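Local coordinates for protein uncharacterized oxidoreductase yvaA (Bacillus subtilis subsp. subtilis, PDB 3GDO) that catalyses the reversible NADPH-dependent reduction of scyllo-inosose to scyllo-inositol and does not accept NADH as cofactor, at residues S75-H78 with Y79-M83; T322-E325 with G326-I330; R331-E334 with A335-S339. All blocks are in the same frame, centred on the assembly; numbering follows the deposited sequence.

Contact 1: S75-H78 with Y79-M83; sequences SGLH and YEHTM
The imidazole of His81 carries the carbonyl oxygen of Leu77 on one face, 3.3 Å above the ring plane and offset toward the rim, while its NE2 comes within 4.0 Å of Leu77 CD2. In the His78 ring, Gly76 O lies in plane at the edge and the backbone N of Tyr79 sits over one face. In that side chain CG sits between the backbone N and the carbonyl carbon (chi1 87°), which brings ND1 to Ser75 O for a weak, bent bond and lets NE2 bond to Met98 O. Glu80 reaches back across Leu77, OE1 standing 3.2 Å from the methyl CD1. His81 N to Leu77 O, 3.3 Å long, is an i to i+4 backbone bond. His78 O is gripped twice from opposite faces of its plane, by Thr82 OG1 at 2.7 Å and Thr82 N at 2.9 Å. With an alanine here in place of His78, Met98 O is likely to lose its imidazole partner and a gap to open against Val71 and Met94. With hydroxyl and amide both spent on one carbonyl, Thr82 ties its polar group into the first turn of helix 78-87, consistent with its burial beside the Rossmann strands 68-71 and 91-95.

Contact 2: T322-E325 with G326-I330; sequences TAEE and GINVI
Ile327 lays its CG1 against the carbonyl oxygen of Ala323, 3.4 Å away, while its own amide N bonds to that same oxygen at 2.8 Å. One residue on, Asn328 N takes Glu324 O at 2.9 Å, and the Asn328 amide group rests beside that carbonyl, with CG 3.4 Å from Glu324 O. The Glu324 chain bends at chi2 (41°), bringing its carboxylate forward to Asn328, whose amide it crosses with the two planes 71° apart; Glu324 OE2 and Asn328 OD1 come to 3.5 Å. Arg331 bonds to both, by a salt bridge to Glu324 OE2 and through NE to Asn328 OD1, which probably makes this approach of two acceptors tolerable. Gly326 N bonds to Thr322 O at 3.1 Å, in the carbonyl plane. Further back, Glu325 N bonds to Thr322 OG1 at 3.2 Å, and Thr322 N returns the favour to Glu325 OE1 at 3.0 Å, meeting it from above the carboxylate plane. Arg126 adds a salt bridge to the same OE1, so this oxygen has both a backbone N-H and a guanidinium as partners. This reciprocal pair of Thr322 and Glu325 is a capping box, with Thr322 as N-cap of helix 323-342 in the C-terminal alpha/beta domain.

Contact 3: R331-E334 with A335-S339; sequences RIIE and AAMES
Met337 runs back along Ile333, the two side chains lying side by side and pointing the same way. Its CB stands 3.6 Å from Glu334 O and only slightly farther from Ile333 O. CG then drops to 3.1 Å from Ile333 O, a close approach that follows from CG standing anti to the carbonyl carbon and beside the backbone N (chi1 -61°), the very N that bonds to this oxygen. SD comes next, 4.0 Å from Ile333 CG2 in an apolar contact, before a bend at chi3 turns CE away; Tyr176 of helix 174-190 touches both side chains. Ala336 CB lies 3.4 Å from Ile333 O and Ala335 CB 3.5 Å from Arg331 O, as CB atoms do against the carbonyls of the preceding turn. Glu338 N bonds to Glu334 O at 2.9 Å, whereas the Glu334 carboxylate leaves the turn to take the amide of Ala102 through OE2. The Arg331 guanidinium also bridges to Glu106 of helix 102-115 through NH1. Four successive i to i+4 bonds, from Ala335 N to Arg331 O through Glu338 N to Glu334 O, make this a regular alpha-helical run, whose Ile332 and Ala336 pack on strands 195-201 and 212-219 of the C-terminal domain's sheet.

In the fold
From the N terminus, the chain leaves strand 68-71 of the parallel Rossmann sheet and enters contact 1, where the loop turns into helix 78-87. Much later, after most strands of the C-terminal domain's mixed sheet, contact 2 opens helix 323-342 and contact 3 continues it; strand 346-347 of that sheet follows the helix. All three are local and follow in series, so none nests in or crosses another. Contacts 2 and 3 meet through the Glu324–Arg331 salt bridge, their centres 14 Å apart; contact 1 lies about 9 Å from contact 2 at the nearest atoms, without touching. Helix 102-115 links them, receiving Tyr79, Ile327 and Arg331, while Met98 meets both His78 and Ile327.

Contact 1: S75-H78 with Y79-M83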
loop_
_atom_site.group_PDB
_atom_site.type_symbol
_atom_site.label_atom_id
_atom_site.label_comp_id
_atom_site.label_asym_id
_atom_site.label_seq_id
_atom_site.Cartn_x
_atom_site.Cartn_y
_atom_site.Cartn_z
ATOM N N SER B 75 -26.227 16.023 -0.544
ATOM C CA SER B 75 -26.406 14.704 0.103
ATOM C C SER B 75 -27.660 14.505 0.987
ATOM O O SER B 75 -28.286 13.456 0.919
ATOM C CB SER B 75 -25.144 14.295 0.884
ATOM O OG SER B 75 -24.529 13.161 0.287
ATOM N N GLY B 76 -28.026 15.486 1.806
ATOM C CA GLY B 76 -29.213 15.332 2.665
ATOM C C GLY B 76 -30.536 15.165 1.923
ATOM O O GLY B 76 -31.156 14.096 1.924
ATOM N N LEU B 77 -30.951 16.242 1.264
ATOM C CA LEU B 77 -32.251 16.341 0.602
ATOM C C LEU B 77 -32.422 15.478 -0.676
ATOM O O LEU B 77 -33.498 15.466 -1.300
ATOM C CB LEU B 77 -32.513 17.832 0.290
ATOM C CG LEU B 77 -33.900 18.464 0.528
ATOM C CD1 LEU B 77 -34.428 18.286 1.965
ATOM C CD2 LEU B 77 -33.896 19.960 0.144
ATOM N N HIS B 78 -31.390 14.744 -1.069
ATOM C CA HIS B 78 -31.391 14.163 -2.411
ATOM C C HIS B 78 -32.147 12.817 -2.517
ATOM O O HIS B 78 -32.540 12.394 -3.615
ATOM C CB HIS B 78 -29.951 13.988 -2.886
ATOM C CG HIS B 78 -29.358 12.696 -2.457
ATOM N ND1 HIS B 78 -29.331 12.303 -1.136
ATOM C CD2 HIS B 78 -28.822 11.681 -3.169
ATOM C CE1 HIS B 78 -28.792 11.100 -1.048
ATOM N NE2 HIS B 78 -28.475 10.700 -2.268
ATOM N N TYR B 79 -32.275 12.135 -1.375
ATOM C CA TYR B 79 -33.004 10.882 -1.273
ATOM C C TYR B 79 -34.492 11.164 -1.515
ATOM O O TYR B 79 -35.169 10.458 -2.271
ATOM C CB TYR B 79 -32.806 10.264 0.111
ATOM C CG TYR B 79 -33.719 9.072 0.345
ATOM C CD1 TYR B 79 -33.278 7.780 0.078
ATOM C CD2 TYR B 79 -35.040 9.242 0.801
ATOM C CE1 TYR B 79 -34.109 6.687 0.271
ATOM C CE2 TYR B 79 -35.879 8.149 0.994
ATOM C CZ TYR B 79 -35.405 6.878 0.721
ATOM O OH TYR B 79 -36.210 5.780 0.898
ATOM N N GLU B 80 -34.968 12.209 -0.852
ATOM C CA GLU B 80 -36.308 12.763 -1.007
ATOM C C GLU B 80 -36.611 13.104 -2.470
ATOM O O GLU B 80 -37.622 12.688 -3.030
ATOM C CB GLU B 80 -36.319 14.057 -0.229
ATOM C CG GLU B 80 -37.367 14.232 0.825
ATOM C CD GLU B 80 -37.110 15.530 1.567
ATOM O OE1 GLU B 80 -36.129 15.584 2.357
ATOM O OE2 GLU B 80 -37.851 16.509 1.319
ATOM N N HIS B 81 -35.713 13.876 -3.074
ATOM C CA HIS B 81 -35.826 14.293 -4.462
ATOM C C HIS B 81 -35.880 13.107 -5.427
ATOM O O HIS B 81 -36.736 13.065 -6.311
ATOM C CB HIS B 81 -34.672 15.226 -4.818
ATOM C CG HIS B 81 -34.832 16.613 -4.276
ATOM N ND1 HIS B 81 -34.039 17.666 -4.681
ATOM C CD2 HIS B 81 -35.717 17.131 -3.386
ATOM C CE1 HIS B 81 -34.412 18.767 -4.049
ATOM N NE2 HIS B 81 -35.433 18.471 -3.260
ATOM N N THR B 82 -34.980 12.149 -5.242
ATOM C CA THR B 82 -34.942 10.961 -6.073
ATOM C C THR B 82 -36.266 10.174 -5.978
ATOM O O THR B 82 -36.816 9.772 -7.006
ATOM C CB THR B 82 -33.740 10.077 -5.728
ATOM O OG1 THR B 82 -32.537 10.871 -5.786
ATOM C CG2 THR B 82 -33.607 8.918 -6.720
ATOM N N MET B 83 -36.757 9.968 -4.756
ATOM C CA MET B 83 -38.000 9.248 -4.555
ATOM C C MET B 83 -39.134 9.969 -5.274
ATOM O O MET B 83 -39.883 9.338 -6.029
ATOM C CB MET B 83 -38.332 9.068 -3.069
ATOM C CG MET B 83 -39.489 8.036 -2.854
ATOM S SD MET B 83 -39.258 6.436 -3.658
ATOM C CE MET B 83 -39.112 5.465 -2.145
#

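Contact 2: T322-E325 with G326-I330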
loop_
_atom_site.group_PDB
_atom_site.type_symbol
_atom_site.label_atom_id
_atom_site.label_comp_id
_atom_site.label_asym_id
_atom_site.label_seq_id
_atom_site.Cartn_x
_atom_site.Cartn_y
_atom_site.Cartn_z
ATOM N N THR B 322 -25.771 0.366 -12.729
ATOM C CA THR B 322 -27.106 -0.012 -12.270
ATOM C C THR B 322 -27.272 0.344 -10.802
ATOM O O THR B 322 -26.296 0.550 -10.111
ATOM C CB THR B 322 -27.337 -1.569 -12.383
ATOM O OG1 THR B 322 -26.434 -2.249 -11.505
ATOM C CG2 THR B 322 -27.128 -2.092 -13.846
ATOM N N ALA B 323 -28.510 0.357 -10.316
ATOM C CA ALA B 323 -28.797 0.687 -8.945
ATOM C C ALA B 323 -28.135 -0.303 -8.003
ATOM O O ALA B 323 -27.588 0.115 -6.971
ATOM C CB ALA B 323 -30.315 0.763 -8.688
ATOM N N GLU B 324 -28.212 -1.588 -8.356
ATOM C CA GLU B 324 -27.547 -2.685 -7.643
ATOM C C GLU B 324 -26.036 -2.461 -7.458
ATOM O O GLU B 324 -25.512 -2.683 -6.373
ATOM C CB GLU B 324 -27.740 -4.009 -8.414
ATOM C CG GLU B 324 -27.481 -5.274 -7.601
ATOM C CD GLU B 324 -28.045 -5.211 -6.154
ATOM O OE1 GLU B 324 -29.258 -4.859 -5.924
ATOM O OE2 GLU B 324 -27.244 -5.484 -5.226
ATOM N N GLU B 325 -25.353 -2.085 -8.538
ATOM C CA GLU B 325 -23.921 -1.803 -8.466
ATOM C C GLU B 325 -23.661 -0.597 -7.534
ATOM O O GLU B 325 -22.790 -0.670 -6.674
ATOM C CB GLU B 325 -23.346 -1.584 -9.861
ATOM C CG GLU B 325 -23.351 -2.852 -10.727
ATOM C CD GLU B 325 -23.201 -2.486 -12.189
ATOM O OE1 GLU B 325 -23.203 -1.262 -12.502
ATOM O OE2 GLU B 325 -23.074 -3.388 -13.028
ATOM N N GLY B 326 -24.488 0.450 -7.650
ATOM C CA GLY B 326 -24.455 1.586 -6.728
ATOM C C GLY B 326 -24.612 1.148 -5.286
ATOM O O GLY B 326 -23.830 1.539 -4.409
ATOM N N ILE B 327 -25.624 0.324 -5.016
ATOM C CA ILE B 327 -25.859 -0.143 -3.648
ATOM C C ILE B 327 -24.644 -0.976 -3.171
ATOM O O ILE B 327 -24.290 -0.945 -1.987
ATOM C CB ILE B 327 -27.156 -1.020 -3.566
ATOM C CG1 ILE B 327 -28.426 -0.155 -3.690
ATOM C CG2 ILE B 327 -27.202 -1.821 -2.294
ATOM C CD1 ILE B 327 -29.706 -1.006 -4.043
ATOM N N ASN B 328 -24.028 -1.737 -4.073
ATOM C CA ASN B 328 -22.916 -2.584 -3.630
ATOM C C ASN B 328 -21.724 -1.788 -3.066
ATOM O O ASN B 328 -21.060 -2.235 -2.121
ATOM C CB ASN B 328 -22.468 -3.573 -4.712
ATOM C CG ASN B 328 -23.363 -4.796 -4.771
ATOM O OD1 ASN B 328 -24.016 -5.134 -3.797
ATOM N ND2 ASN B 328 -23.432 -5.427 -5.934
ATOM N N VAL B 329 -21.508 -0.611 -3.638
ATOM C CA VAL B 329 -20.469 0.351 -3.176
ATOM C C VAL B 329 -20.745 0.771 -1.758
ATOM O O VAL B 329 -19.843 0.765 -0.898
ATOM C CB VAL B 329 -20.430 1.593 -4.065
ATOM C CG1 VAL B 329 -19.384 2.627 -3.553
ATOM C CG2 VAL B 329 -20.105 1.173 -5.454
ATOM N N ILE B 330 -22.001 1.117 -1.509
ATOM C CA ILE B 330 -22.428 1.507 -0.169
ATOM C C ILE B 330 -22.286 0.368 0.801
ATOM O O ILE B 330 -21.886 0.567 1.920
ATOM C CB ILE B 330 -23.886 2.057 -0.156
ATOM C CG1 ILE B 330 -24.035 3.225 -1.150
ATOM C CG2 ILE B 330 -24.274 2.501 1.235
ATOM C CD1 ILE B 330 -22.856 4.289 -1.101
#

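Contact 3: R331-E334 with A335-S339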
loop_
_atom_site.group_PDB
_atom_site.type_symbol
_atom_site.label_atom_id
_atom_site.label_comp_id
_atom_site.label_asym_id
_atom_site.label_seq_id
_atom_site.Cartn_x
_atom_site.Cartn_y
_atom_site.Cartn_z
ATOM N N ARG B 331 -22.588 -0.844 0.352
ATOM C CA ARG B 331 -22.398 -2.041 1.162
ATOM C C ARG B 331 -20.932 -2.201 1.597
ATOM O O ARG B 331 -20.646 -2.567 2.745
ATOM C CB ARG B 331 -22.826 -3.289 0.373
ATOM C CG ARG B 331 -24.345 -3.488 0.318
ATOM C CD ARG B 331 -24.709 -4.970 0.273
ATOM N NE ARG B 331 -25.269 -5.289 -1.030
ATOM C CZ ARG B 331 -26.565 -5.184 -1.324
ATOM N NH1 ARG B 331 -27.430 -4.776 -0.390
ATOM N NH2 ARG B 331 -26.997 -5.475 -2.558
ATOM N N ILE B 332 -20.002 -1.930 0.674
ATOM C CA ILE B 332 -18.583 -2.069 1.024
ATOM C C ILE B 332 -18.209 -0.967 1.983
ATOM O O ILE B 332 -17.469 -1.220 2.930
ATOM C CB ILE B 332 -17.651 -1.978 -0.212
ATOM C CG1 ILE B 332 -17.906 -3.152 -1.141
ATOM C CG2 ILE B 332 -16.116 -1.923 0.231
ATOM C CD1 ILE B 332 -17.678 -4.497 -0.487
ATOM N N ILE B 333 -18.723 0.252 1.742
ATOM C CA ILE B 333 -18.429 1.398 2.618
ATOM C C ILE B 333 -18.908 1.146 4.065
ATOM O O ILE B 333 -18.151 1.369 5.006
ATOM C CB ILE B 333 -18.980 2.714 2.040
ATOM C CG1 ILE B 333 -18.145 3.129 0.821
ATOM C CG2 ILE B 333 -18.917 3.814 3.030
ATOM C CD1 ILE B 333 -18.736 4.293 0.107
ATOM N N GLU B 334 -20.123 0.612 4.231
ATOM C CA GLU B 334 -20.669 0.334 5.577
ATOM C C GLU B 334 -19.918 -0.755 6.296
ATOM O O GLU B 334 -19.690 -0.669 7.509
ATOM C CB GLU B 334 -22.183 -0.015 5.518
ATOM C CG GLU B 334 -23.089 1.215 5.310
ATOM C CD GLU B 334 -24.622 0.909 5.458
ATOM O OE1 GLU B 334 -25.236 1.352 6.457
ATOM O OE2 GLU B 334 -25.205 0.238 4.576
ATOM N N ALA B 335 -19.500 -1.769 5.556
ATOM C CA ALA B 335 -18.710 -2.865 6.137
ATOM C C ALA B 335 -17.299 -2.406 6.569
ATOM O O ALA B 335 -16.782 -2.838 7.594
ATOM C CB ALA B 335 -18.607 -4.055 5.156
ATOM N N ALA B 336 -16.695 -1.540 5.766
ATOM C CA ALA B 336 -15.431 -0.869 6.149
ATOM C C ALA B 336 -15.579 -0.095 7.450
ATOM O O ALA B 336 -14.704 -0.166 8.313
ATOM C CB ALA B 336 -14.973 0.095 5.042
ATOM N N MET B 337 -16.673 0.657 7.581
ATOM C CA MET B 337 -16.895 1.495 8.777
ATOM C C MET B 337 -17.069 0.607 9.985
ATOM O O MET B 337 -16.519 0.857 11.066
ATOM C CB MET B 337 -18.084 2.432 8.561
ATOM C CG MET B 337 -17.880 3.419 7.365
ATOM S SD MET B 337 -19.292 4.516 6.926
ATOM C CE MET B 337 -19.446 5.441 8.429
ATOM N N GLU B 338 -17.804 -0.477 9.761
ATOM C CA GLU B 338 -18.072 -1.476 10.785
ATOM C C GLU B 338 -16.789 -2.255 11.155
ATOM O O GLU B 338 -16.493 -2.473 12.355
ATOM C CB GLU B 338 -19.203 -2.403 10.295
ATOM C CG GLU B 338 -19.736 -3.386 11.312
ATOM C CD GLU B 338 -20.524 -2.718 12.432
ATOM O OE1 GLU B 338 -20.910 -1.526 12.287
ATOM O OE2 GLU B 338 -20.773 -3.396 13.456
ATOM N N SER B 339 -15.990 -2.607 10.142
ATOM C CA SER B 339 -14.683 -3.234 10.388
ATOM C C SER B 339 -13.816 -2.352 11.287
ATOM O O SER B 339 -13.255 -2.809 12.292
ATOM C CB SER B 339 -13.967 -3.540 9.065
ATOM O OG SER B 339 -12.617 -3.965 9.323
#